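Local coordinates for protein monovalent Na+/H+ antiporter subunit D (Dietzia sp. DQ12-45-1b, PDB 7D3U) that forms one membrane-embedded subunit of the Mrp complex, a multisubunit bacterial pump that exchanges sodium ions for protons, and probably contributes to that cation/proton antiport, at residues 31-42 with 110-121; 90-101 with 529-537. One frame throughout, in Å; residues are numbered along the deposited sequence.

Contact 1: residues 31-42 with 110-121; sequences ILTVLFAVLGTQ and PPLVLLVTAGVN. With LMT (dodecyl-beta-D-maltoside), chain I.
Leu-35 and Pro-110 bring the backbones closest, their CA atoms 5.9 Å apart, where two transmembrane helices run side by side in nearly the same direction. The axes of these short segments come within 10.1 Å and make an angle of 17°, so contacts repeat turn after turn. Pro-110 presents a compact ring: its CG meets CD1 of Ile-31 at 3.6 Å, and its CB packs against CD2 of Leu-35, the two side chains crossing at about a right angle. With CG swung opposite the backbone N (chi1 159°), Leu-35 sends its other methyl, CD1, onto Leu-114 CD2, 3.7 Å away. That leucine methyl also receives Val-38 CG1 and Leu-39 CD2, and branched aliphatic groups suit such an interlocked oily layer. One turn on, Thr-117 fits the interior because OG1 donates to Val-113 O (2.9 Å), which leaves its methyl CG2 facing the amide of Gln-42. The extended Gln-42 reaches across to Asn-121, placing two buried amides together. Without the long amide arm, as with an alanine in its place, the Asn-121 side chain would probably lose this polar neighbour and a gap would open beside the Thr-117 methyl. Gln-42 CB also touches C12 of a dodecyl maltoside tail at 3.6 Å. Helix 9-23 packs on Pro-111 and Leu-114, helix 129-146 adjoins Leu-112 and Val-120, and helix 80-101 receives Phe-36, Thr-117 and Asn-121.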
loop_
_atom_site.group_PDB
_atom_site.type_symbol
_atom_site.label_atom_id
_atom_site.label_comp_id
_atom_site.label_asym_id
_atom_site.label_seq_id
_atom_site.Cartn_x
_atom_site.Cartn_y
_atom_site.Cartn_z
ATOM N N ILE A 31 21.967 -1.558 -19.139
ATOM C CA ILE A 31 20.587 -1.504 -18.674
ATOM C C ILE A 31 20.390 -0.366 -17.686
ATOM O O ILE A 31 19.324 0.255 -17.661
ATOM C CB ILE A 31 20.151 -2.854 -18.077
ATOM C CG1 ILE A 31 20.909 -3.159 -16.789
ATOM C CG2 ILE A 31 20.364 -3.951 -19.079
ATOM C CD1 ILE A 31 20.456 -4.428 -16.110
ATOM N N LEU A 32 21.400 -0.046 -16.874
ATOM C CA LEU A 32 21.258 1.087 -15.973
ATOM C C LEU A 32 21.338 2.413 -16.714
ATOM O O LEU A 32 20.842 3.423 -16.206
ATOM C CB LEU A 32 22.314 1.029 -14.873
ATOM C CG LEU A 32 22.025 0.002 -13.782
ATOM C CD1 LEU A 32 23.075 0.083 -12.697
ATOM C CD2 LEU A 32 20.639 0.213 -13.205
ATOM N N THR A 33 21.951 2.436 -17.896
ATOM C CA THR A 33 21.868 3.625 -18.735
ATOM C C THR A 33 20.484 3.747 -19.363
ATOM O O THR A 33 19.867 4.818 -19.334
ATOM C CB THR A 33 22.949 3.581 -19.815
ATOM O OG1 THR A 33 24.199 4.001 -19.258
ATOM C CG2 THR A 33 22.587 4.494 -20.970
ATOM N N VAL A 34 19.974 2.645 -19.920
ATOM C CA VAL A 34 18.709 2.691 -20.648
ATOM C C VAL A 34 17.545 2.954 -19.699
ATOM O O VAL A 34 16.608 3.686 -20.039
ATOM C CB VAL A 34 18.515 1.389 -21.446
ATOM C CG1 VAL A 34 17.076 1.247 -21.909
ATOM C CG2 VAL A 34 19.459 1.357 -22.632
ATOM N N LEU A 35 17.586 2.376 -18.497
ATOM C CA LEU A 35 16.513 2.586 -17.531
ATOM C C LEU A 35 16.387 4.056 -17.165
ATOM O O LEU A 35 15.284 4.614 -17.155
ATOM C CB LEU A 35 16.765 1.742 -16.282
ATOM C CG LEU A 35 16.058 2.187 -15.002
ATOM C CD1 LEU A 35 14.579 1.874 -15.074
ATOM C CD2 LEU A 35 16.685 1.535 -13.784
ATOM N N PHE A 36 17.512 4.706 -16.869
ATOM C CA PHE A 36 17.451 6.113 -16.498
ATOM C C PHE A 36 17.155 6.998 -17.697
ATOM O O PHE A 36 16.486 8.023 -17.544
ATOM C CB PHE A 36 18.747 6.541 -15.821
ATOM C CG PHE A 36 18.818 6.151 -14.384
ATOM C CD1 PHE A 36 18.038 6.794 -13.444
ATOM C CD2 PHE A 36 19.651 5.133 -13.971
ATOM C CE1 PHE A 36 18.094 6.433 -12.120
ATOM C CE2 PHE A 36 19.710 4.771 -12.652
ATOM C CZ PHE A 36 18.932 5.419 -11.723
ATOM N N ALA A 37 17.605 6.617 -18.894
ATOM C CA ALA A 37 17.214 7.366 -20.082
ATOM C C ALA A 37 15.704 7.330 -20.275
ATOM O O ALA A 37 15.081 8.360 -20.560
ATOM C CB ALA A 37 17.927 6.813 -21.313
ATOM N N VAL A 38 15.092 6.159 -20.089
ATOM C CA VAL A 38 13.653 6.032 -20.290
ATOM C C VAL A 38 12.890 6.753 -19.186
ATOM O O VAL A 38 11.894 7.434 -19.449
ATOM C CB VAL A 38 13.256 4.548 -20.384
ATOM C CG1 VAL A 38 11.811 4.356 -19.973
ATOM C CG2 VAL A 38 13.475 4.037 -21.792
ATOM N N LEU A 39 13.347 6.634 -17.939
ATOM C CA LEU A 39 12.674 7.335 -16.849
ATOM C C LEU A 39 12.787 8.846 -17.015
ATOM O O LEU A 39 11.825 9.581 -16.756
ATOM C CB LEU A 39 13.247 6.890 -15.506
ATOM C CG LEU A 39 12.886 5.467 -15.079
ATOM C CD1 LEU A 39 13.402 5.175 -13.683
ATOM C CD2 LEU A 39 11.387 5.249 -15.150
ATOM N N GLY A 40 13.940 9.329 -17.481
ATOM C CA GLY A 40 14.099 10.754 -17.697
ATOM C C GLY A 40 13.260 11.267 -18.849
ATOM O O GLY A 40 12.641 12.329 -18.748
ATOM N N THR A 41 13.222 10.526 -19.961
ATOM C CA THR A 41 12.386 10.964 -21.070
ATOM C C THR A 41 10.908 10.870 -20.720
ATOM O O THR A 41 10.109 11.665 -21.217
ATOM C CB THR A 41 12.699 10.169 -22.340
ATOM O OG1 THR A 41 12.104 10.823 -23.467
ATOM C CG2 THR A 41 12.158 8.759 -22.258
ATOM N N GLN A 42 10.529 9.956 -19.822
ATOM C CA GLN A 42 9.142 9.903 -19.380
ATOM C C GLN A 42 8.803 11.088 -18.487
ATOM O O GLN A 42 7.736 11.697 -18.633
ATOM C CB GLN A 42 8.870 8.592 -18.648
ATOM C CG GLN A 42 7.665 8.649 -17.740
ATOM C CD GLN A 42 6.993 7.309 -17.593
ATOM O OE1 GLN A 42 7.314 6.362 -18.310
ATOM N NE2 GLN A 42 6.050 7.218 -16.664
ATOM N N PRO A 110 15.922 -3.324 -13.332
ATOM C CA PRO A 110 15.543 -2.311 -14.326
ATOM C C PRO A 110 14.301 -2.702 -15.112
ATOM O O PRO A 110 13.441 -1.843 -15.353
ATOM C CB PRO A 110 16.782 -2.220 -15.229
ATOM C CG PRO A 110 17.890 -2.553 -14.324
ATOM C CD PRO A 110 17.360 -3.643 -13.441
ATOM N N PRO A 111 14.152 -3.965 -15.548
ATOM C CA PRO A 111 12.903 -4.312 -16.246
ATOM C C PRO A 111 11.668 -4.187 -15.378
ATOM O O PRO A 111 10.640 -3.687 -15.847
ATOM C CB PRO A 111 13.138 -5.762 -16.683
ATOM C CG PRO A 111 14.589 -5.897 -16.758
ATOM C CD PRO A 111 15.110 -5.082 -15.626
ATOM N N LEU A 112 11.735 -4.624 -14.119
ATOM C CA LEU A 112 10.541 -4.617 -13.281
ATOM C C LEU A 112 10.107 -3.198 -12.943
ATOM O O LEU A 112 8.906 -2.914 -12.875
ATOM C CB LEU A 112 10.786 -5.426 -12.010
ATOM C CG LEU A 112 10.757 -6.944 -12.183
ATOM C CD1 LEU A 112 10.966 -7.635 -10.850
ATOM C CD2 LEU A 112 9.458 -7.390 -12.822
ATOM N N VAL A 113 11.061 -2.290 -12.734
ATOM C CA VAL A 113 10.705 -0.898 -12.482
ATOM C C VAL A 113 10.014 -0.301 -13.700
ATOM O O VAL A 113 9.026 0.433 -13.575
ATOM C CB VAL A 113 11.953 -0.090 -12.083
ATOM C CG1 VAL A 113 11.655 1.394 -12.104
ATOM C CG2 VAL A 113 12.421 -0.506 -10.710
ATOM N N LEU A 114 10.499 -0.629 -14.898
ATOM C CA LEU A 114 9.879 -0.102 -16.107
ATOM C C LEU A 114 8.495 -0.700 -16.323
ATOM O O LEU A 114 7.587 -0.014 -16.802
ATOM C CB LEU A 114 10.776 -0.367 -17.313
ATOM C CG LEU A 114 11.999 0.542 -17.393
ATOM C CD1 LEU A 114 12.756 0.314 -18.685
ATOM C CD2 LEU A 114 11.583 1.989 -17.261
ATOM N N LEU A 115 8.309 -1.970 -15.965
ATOM C CA LEU A 115 6.990 -2.578 -16.092
ATOM C C LEU A 115 6.008 -1.982 -15.091
ATOM O O LEU A 115 4.837 -1.759 -15.419
ATOM C CB LEU A 115 7.099 -4.091 -15.919
ATOM C CG LEU A 115 7.663 -4.824 -17.137
ATOM C CD1 LEU A 115 8.595 -5.943 -16.721
ATOM C CD2 LEU A 115 6.535 -5.369 -17.986
ATOM N N VAL A 116 6.470 -1.699 -13.871
ATOM C CA VAL A 116 5.627 -1.013 -12.896
ATOM C C VAL A 116 5.266 0.380 -13.392
ATOM O O VAL A 116 4.125 0.833 -13.243
ATOM C CB VAL A 116 6.329 -0.966 -11.527
ATOM C CG1 VAL A 116 5.523 -0.155 -10.544
ATOM C CG2 VAL A 116 6.524 -2.363 -10.990
ATOM N N THR A 117 6.229 1.077 -13.996
ATOM C CA THR A 117 5.957 2.404 -14.539
ATOM C C THR A 117 4.937 2.339 -15.668
ATOM O O THR A 117 4.038 3.184 -15.750
ATOM C CB THR A 117 7.261 3.044 -15.015
ATOM O OG1 THR A 117 8.159 3.182 -13.907
ATOM C CG2 THR A 117 7.010 4.406 -15.622
ATOM N N ALA A 118 5.054 1.339 -16.542
ATOM C CA ALA A 118 4.077 1.169 -17.610
ATOM C C ALA A 118 2.692 0.881 -17.049
ATOM O O ALA A 118 1.693 1.425 -17.532
ATOM C CB ALA A 118 4.514 0.049 -18.551
ATOM N N GLY A 119 2.612 0.029 -16.028
ATOM C CA GLY A 119 1.325 -0.242 -15.409
ATOM C C GLY A 119 0.714 0.989 -14.769
ATOM O O GLY A 119 -0.495 1.212 -14.856
ATOM N N VAL A 120 1.544 1.813 -14.128
ATOM C CA VAL A 120 1.050 3.040 -13.510
ATOM C C VAL A 120 0.539 4.001 -14.575
ATOM O O VAL A 120 -0.539 4.592 -14.438
ATOM C CB VAL A 120 2.150 3.685 -12.649
ATOM C CG1 VAL A 120 1.801 5.125 -12.328
ATOM C CG2 VAL A 120 2.353 2.896 -11.375
ATOM N N ASN A 121 1.306 4.169 -15.654
ATOM C CA ASN A 121 0.884 5.065 -16.724
ATOM C C ASN A 121 -0.407 4.580 -17.366
ATOM O O ASN A 121 -1.273 5.385 -17.725
ATOM C CB ASN A 121 1.988 5.191 -17.772
ATOM C CG ASN A 121 3.245 5.823 -17.220
ATOM O OD1 ASN A 121 4.280 5.844 -17.881
ATOM N ND2 ASN A 121 3.164 6.341 -16.002
HETATM C C1B LMT I . -0.895 23.484 -27.421
HETATM C C2B LMT I . -1.235 23.734 -28.898
HETATM C C3B LMT I . -2.722 24.105 -29.059
HETATM C C4B LMT I . -3.155 25.209 -28.054
HETATM C C5B LMT I . -2.616 24.879 -26.644
HETATM C C6B LMT I . -3.433 23.763 -25.997
HETATM O O1B LMT I . 0.464 23.226 -27.305
HETATM O O2B LMT I . -0.431 24.756 -29.330
HETATM O O3B LMT I . -3.536 22.999 -29.024
HETATM O "O4'" LMT I . -2.671 26.438 -28.448
HETATM O O5B LMT I . -1.243 24.577 -26.633
HETATM O O6B LMT I . -4.046 24.227 -24.864
HETATM C "C1'" LMT I . 2.912 20.053 -26.127
HETATM C "C2'" LMT I . 1.906 19.755 -27.268
HETATM C "C3'" LMT I . 1.223 21.028 -27.838
HETATM C "C4'" LMT I . 0.831 22.000 -26.722
HETATM C "C5'" LMT I . 2.139 22.200 -25.950
HETATM C "C6'" LMT I . 2.163 23.388 -25.027
HETATM O "O1'" LMT I . 3.079 18.935 -25.364
HETATM O "O2'" LMT I . 2.600 19.173 -28.297
HETATM O "O3'" LMT I . 0.124 20.686 -28.568
HETATM O "O5'" LMT I . 2.409 21.034 -25.239
HETATM O "O6'" LMT I . 0.856 23.692 -24.760
HETATM C C1 LMT I . 4.080 18.050 -25.804
HETATM C C2 LMT I . 3.428 16.704 -25.759
HETATM C C3 LMT I . 4.339 15.524 -25.747
HETATM C C4 LMT I . 3.470 14.296 -25.710
HETATM C C5 LMT I . 4.118 13.239 -24.888
HETATM C C6 LMT I . 3.702 11.874 -25.311
HETATM C C7 LMT I . 4.918 11.054 -25.616
HETATM C C8 LMT I . 5.303 10.293 -24.399
HETATM C C9 LMT I . 6.615 9.592 -24.507
HETATM C C10 LMT I . 6.720 8.668 -23.330
HETATM C C11 LMT I . 8.132 8.247 -23.092
HETATM C C12 LMT I . 8.229 7.276 -21.967
#

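Contact 2: residues 90-101 with 529-537; sequences LTLTCAAFAVAA and ALAAPALAL. With LMT (dodecyl-beta-D-maltoside), chain J; LMT (dodecyl-beta-D-maltoside), chain H.
A proline-kinked transmembrane helix, 528-546, packs here against helix 80-101, with Pro-533 set against Thr-93 and Phe-97. The two run antiparallel, at 165°, and the axes of the short segments approach to 8.5 Å. Proline has no N-H to give, and the N atoms of Pro-533 and Ala-534 make no bond to the preceding turn, where the carbonyls of Ala-529 and Leu-530 would be the usual helical acceptors; both carbonyl oxygens lie close to the partner helix. Leu-530 O lies at the edge of the Phe-97 ring, in its plane, 3.6 Å from CE1, while Ala-529 O approaches Ala-100 CB. Pro-533 CG sits at the same ring's edge and 3.6 Å from Phe-97 CB; the Phe-97 ring arrives there because its own CG stands opposite the backbone N (chi1 172°). Leu-530 CD2 meets Phe-97 CE1 obliquely and also rests on Ala-101. The small Ala-100 and Ala-529 let the backbones close in, their CB atoms 3.8 Å apart. At the other end, Leu-537 CD1 meets Leu-90 CD2 at 3.7 Å and Thr-93 tip to tip. Thr-93 OG1 donates to Leu-90 O at 3.0 Å, a carbonyl that also takes the N-H of Cys-94. With no hydrogen bond between the segments, their association rests on apolar fit: Thr-93 spends its hydroxyl within its own helix, and detergent tails line Ala-96, Ala-532 and Pro-533.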
loop_
_atom_site.group_PDB
_atom_site.type_symbol
_atom_site.label_atom_id
_atom_site.label_comp_id
_atom_site.label_asym_id
_atom_site.label_seq_id
_atom_site.Cartn_x
_atom_site.Cartn_y
_atom_site.Cartn_z
ATOM N N LEU A 90 8.923 10.411 -8.816
ATOM C CA LEU A 90 9.161 9.525 -7.682
ATOM C C LEU A 90 9.881 8.258 -8.116
ATOM O O LEU A 90 10.819 7.810 -7.448
ATOM C CB LEU A 90 7.843 9.176 -6.997
ATOM C CG LEU A 90 7.124 10.310 -6.273
ATOM C CD1 LEU A 90 6.189 9.745 -5.223
ATOM C CD2 LEU A 90 8.117 11.275 -5.655
ATOM N N THR A 91 9.453 7.664 -9.231
ATOM C CA THR A 91 10.109 6.460 -9.725
ATOM C C THR A 91 11.557 6.739 -10.106
ATOM O O THR A 91 12.447 5.934 -9.815
ATOM C CB THR A 91 9.345 5.895 -10.919
ATOM O OG1 THR A 91 7.946 5.853 -10.612
ATOM C CG2 THR A 91 9.823 4.497 -11.238
ATOM N N LEU A 92 11.815 7.883 -10.741
ATOM C CA LEU A 92 13.180 8.223 -11.126
ATOM C C LEU A 92 14.074 8.390 -9.903
ATOM O O LEU A 92 15.192 7.861 -9.867
ATOM C CB LEU A 92 13.180 9.494 -11.972
ATOM C CG LEU A 92 14.534 10.122 -12.288
ATOM C CD1 LEU A 92 15.395 9.152 -13.065
ATOM C CD2 LEU A 92 14.346 11.405 -13.071
ATOM N N THR A 93 13.595 9.103 -8.881
ATOM C CA THR A 93 14.426 9.310 -7.698
ATOM C C THR A 93 14.601 8.021 -6.904
ATOM O O THR A 93 15.682 7.767 -6.362
ATOM C CB THR A 93 13.841 10.406 -6.812
ATOM O OG1 THR A 93 12.596 9.963 -6.261
ATOM C CG2 THR A 93 13.632 11.679 -7.607
ATOM N N CYS A 94 13.566 7.182 -6.834
ATOM C CA CYS A 94 13.723 5.915 -6.132
ATOM C C CYS A 94 14.648 4.967 -6.884
ATOM O O CYS A 94 15.372 4.192 -6.256
ATOM C CB CYS A 94 12.361 5.268 -5.895
ATOM S SG CYS A 94 11.279 6.215 -4.802
ATOM N N ALA A 95 14.673 5.034 -8.216
ATOM C CA ALA A 95 15.636 4.231 -8.960
ATOM C C ALA A 95 17.052 4.755 -8.764
ATOM O O ALA A 95 18.000 3.969 -8.636
ATOM C CB ALA A 95 15.270 4.208 -10.443
ATOM N N ALA A 96 17.217 6.079 -8.730
ATOM C CA ALA A 96 18.533 6.648 -8.461
ATOM C C ALA A 96 18.999 6.333 -7.047
ATOM O O ALA A 96 20.206 6.280 -6.792
ATOM C CB ALA A 96 18.512 8.158 -8.689
ATOM N N PHE A 97 18.063 6.132 -6.121
ATOM C CA PHE A 97 18.429 5.691 -4.781
ATOM C C PHE A 97 18.777 4.209 -4.760
ATOM O O PHE A 97 19.710 3.800 -4.065
ATOM C CB PHE A 97 17.291 5.981 -3.802
ATOM C CG PHE A 97 17.497 5.390 -2.434
ATOM C CD1 PHE A 97 18.156 6.102 -1.452
ATOM C CD2 PHE A 97 17.006 4.135 -2.124
ATOM C CE1 PHE A 97 18.338 5.566 -0.195
ATOM C CE2 PHE A 97 17.188 3.596 -0.869
ATOM C CZ PHE A 97 17.853 4.313 0.096
ATOM N N ALA A 98 18.028 3.393 -5.503
ATOM C CA ALA A 98 18.294 1.961 -5.527
ATOM C C ALA A 98 19.621 1.648 -6.198
ATOM O O ALA A 98 20.259 0.646 -5.861
ATOM C CB ALA A 98 17.160 1.226 -6.236
ATOM N N VAL A 99 20.050 2.483 -7.145
ATOM C CA VAL A 99 21.345 2.259 -7.781
ATOM C C VAL A 99 22.471 2.424 -6.769
ATOM O O VAL A 99 23.445 1.662 -6.773
ATOM C CB VAL A 99 21.519 3.198 -8.985
ATOM C CG1 VAL A 99 22.980 3.297 -9.380
ATOM C CG2 VAL A 99 20.700 2.696 -10.147
ATOM N N ALA A 100 22.352 3.404 -5.875
ATOM C CA ALA A 100 23.391 3.631 -4.878
ATOM C C ALA A 100 23.270 2.684 -3.693
ATOM O O ALA A 100 24.287 2.315 -3.097
ATOM C CB ALA A 100 23.349 5.079 -4.397
ATOM N N ALA A 101 22.047 2.287 -3.336
ATOM C CA ALA A 101 21.843 1.452 -2.157
ATOM C C ALA A 101 22.478 0.080 -2.331
ATOM O O ALA A 101 23.159 -0.420 -1.429
ATOM C CB ALA A 101 20.350 1.317 -1.863
ATOM N N ALA A 529 25.627 9.902 -2.630
ATOM C CA ALA A 529 24.751 9.219 -3.573
ATOM C C ALA A 529 23.533 8.602 -2.902
ATOM O O ALA A 529 22.530 8.353 -3.578
ATOM C CB ALA A 529 25.529 8.139 -4.324
ATOM N N LEU A 530 23.591 8.350 -1.596
ATOM C CA LEU A 530 22.460 7.768 -0.888
ATOM C C LEU A 530 21.558 8.816 -0.255
ATOM O O LEU A 530 20.342 8.607 -0.175
ATOM C CB LEU A 530 22.952 6.805 0.195
ATOM C CG LEU A 530 23.049 5.336 -0.206
ATOM C CD1 LEU A 530 23.447 4.486 0.982
ATOM C CD2 LEU A 530 21.732 4.864 -0.783
ATOM N N ALA A 531 22.119 9.934 0.196
ATOM C CA ALA A 531 21.338 11.003 0.800
ATOM C C ALA A 531 20.906 12.062 -0.203
ATOM O O ALA A 531 20.177 12.985 0.171
ATOM C CB ALA A 531 22.134 11.662 1.929
ATOM N N ALA A 532 21.333 11.956 -1.457
ATOM C CA ALA A 532 20.970 12.926 -2.482
ATOM C C ALA A 532 19.550 12.720 -3.009
ATOM O O ALA A 532 18.838 13.709 -3.216
ATOM C CB ALA A 532 21.977 12.888 -3.633
ATOM N N PRO A 533 19.098 11.487 -3.268
ATOM C CA PRO A 533 17.692 11.322 -3.675
ATOM C C PRO A 533 16.703 11.715 -2.595
ATOM O O PRO A 533 15.617 12.212 -2.916
ATOM C CB PRO A 533 17.596 9.829 -4.014
ATOM C CG PRO A 533 18.738 9.206 -3.314
ATOM C CD PRO A 533 19.828 10.213 -3.388
ATOM N N ALA A 534 17.040 11.509 -1.324
ATOM C CA ALA A 534 16.168 11.944 -0.242
ATOM C C ALA A 534 16.224 13.447 -0.020
ATOM O O ALA A 534 15.292 14.008 0.564
ATOM C CB ALA A 534 16.531 11.223 1.056
ATOM N N LEU A 535 17.289 14.108 -0.467
ATOM C CA LEU A 535 17.410 15.552 -0.321
ATOM C C LEU A 535 16.769 16.300 -1.480
ATOM O O LEU A 535 16.185 17.370 -1.277
ATOM C CB LEU A 535 18.883 15.948 -0.199
ATOM C CG LEU A 535 19.153 17.394 0.213
ATOM C CD1 LEU A 535 19.250 17.504 1.721
ATOM C CD2 LEU A 535 20.415 17.912 -0.450
ATOM N N ALA A 536 16.875 15.760 -2.696
ATOM C CA ALA A 536 16.233 16.385 -3.847
ATOM C C ALA A 536 14.730 16.491 -3.638
ATOM O O ALA A 536 14.139 17.561 -3.818
ATOM C CB ALA A 536 16.548 15.597 -5.117
ATOM N N LEU A 537 14.092 15.388 -3.246
ATOM C CA LEU A 537 12.671 15.415 -2.932
ATOM C C LEU A 537 12.365 16.153 -1.639
ATOM O O LEU A 537 11.187 16.301 -1.297
ATOM C CB LEU A 537 12.124 13.991 -2.855
ATOM C CG LEU A 537 12.073 13.219 -4.168
ATOM C CD1 LEU A 537 11.345 11.906 -3.972
ATOM C CD2 LEU A 537 11.402 14.051 -5.242
HETATM C C1 LMT J . 27.645 3.200 -6.428
HETATM C C2 LMT J . 27.576 4.573 -7.024
HETATM C C3 LMT J . 26.303 5.324 -6.812
HETATM C C4 LMT J . 26.217 6.375 -7.886
HETATM C C5 LMT J . 24.826 6.903 -7.984
HETATM C C6 LMT J . 24.515 7.391 -9.358
HETATM C C7 LMT J . 23.048 7.679 -9.483
HETATM C C8 LMT J . 22.777 8.157 -10.867
HETATM C C9 LMT J . 21.373 8.612 -11.100
HETATM C C10 LMT J . 21.378 9.436 -12.356
HETATM C C11 LMT J . 20.021 9.980 -12.664
HETATM C C12 LMT J . 19.553 10.934 -11.619
HETATM C C1 LMT H . 29.556 9.665 -5.278
HETATM C C2 LMT H . 28.736 10.194 -6.416
HETATM C C3 LMT H . 27.779 11.292 -6.088
HETATM C C4 LMT H . 26.825 11.427 -7.243
HETATM C C5 LMT H . 25.580 12.126 -6.812
HETATM C C6 LMT H . 24.439 11.844 -7.730
HETATM C C7 LMT H . 23.138 12.114 -7.038
HETATM C C8 LMT H . 22.071 11.316 -7.702
HETATM C C9 LMT H . 20.731 11.411 -7.054
HETATM C C10 LMT H . 19.838 12.186 -7.981
HETATM C C11 LMT H . 18.478 12.382 -7.393
HETATM C C12 LMT H . 17.470 12.738 -8.432
#

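Helix 80-101 ties the two contacts together: it supplies one half of contact 2 and, on another side, packs against both helices of contact 1. The centres lie 14 Å apart, yet side chains meet directly. Phe-36 of contact 1 reaches across with its ring, CE2 standing 3.4 Å from Val-99 CG2, and Thr-117 OG1 comes equally near Thr-91 CG2. Helices 80-101 and 109-125 are consecutive in the chain, whereas helix 528-546 arrives from more than 400 residues later, so the bundle joins early and late transmembrane segments. Both contacts border detergent: one tail ends at Gln-42, and two others run along the alanines of contact 2.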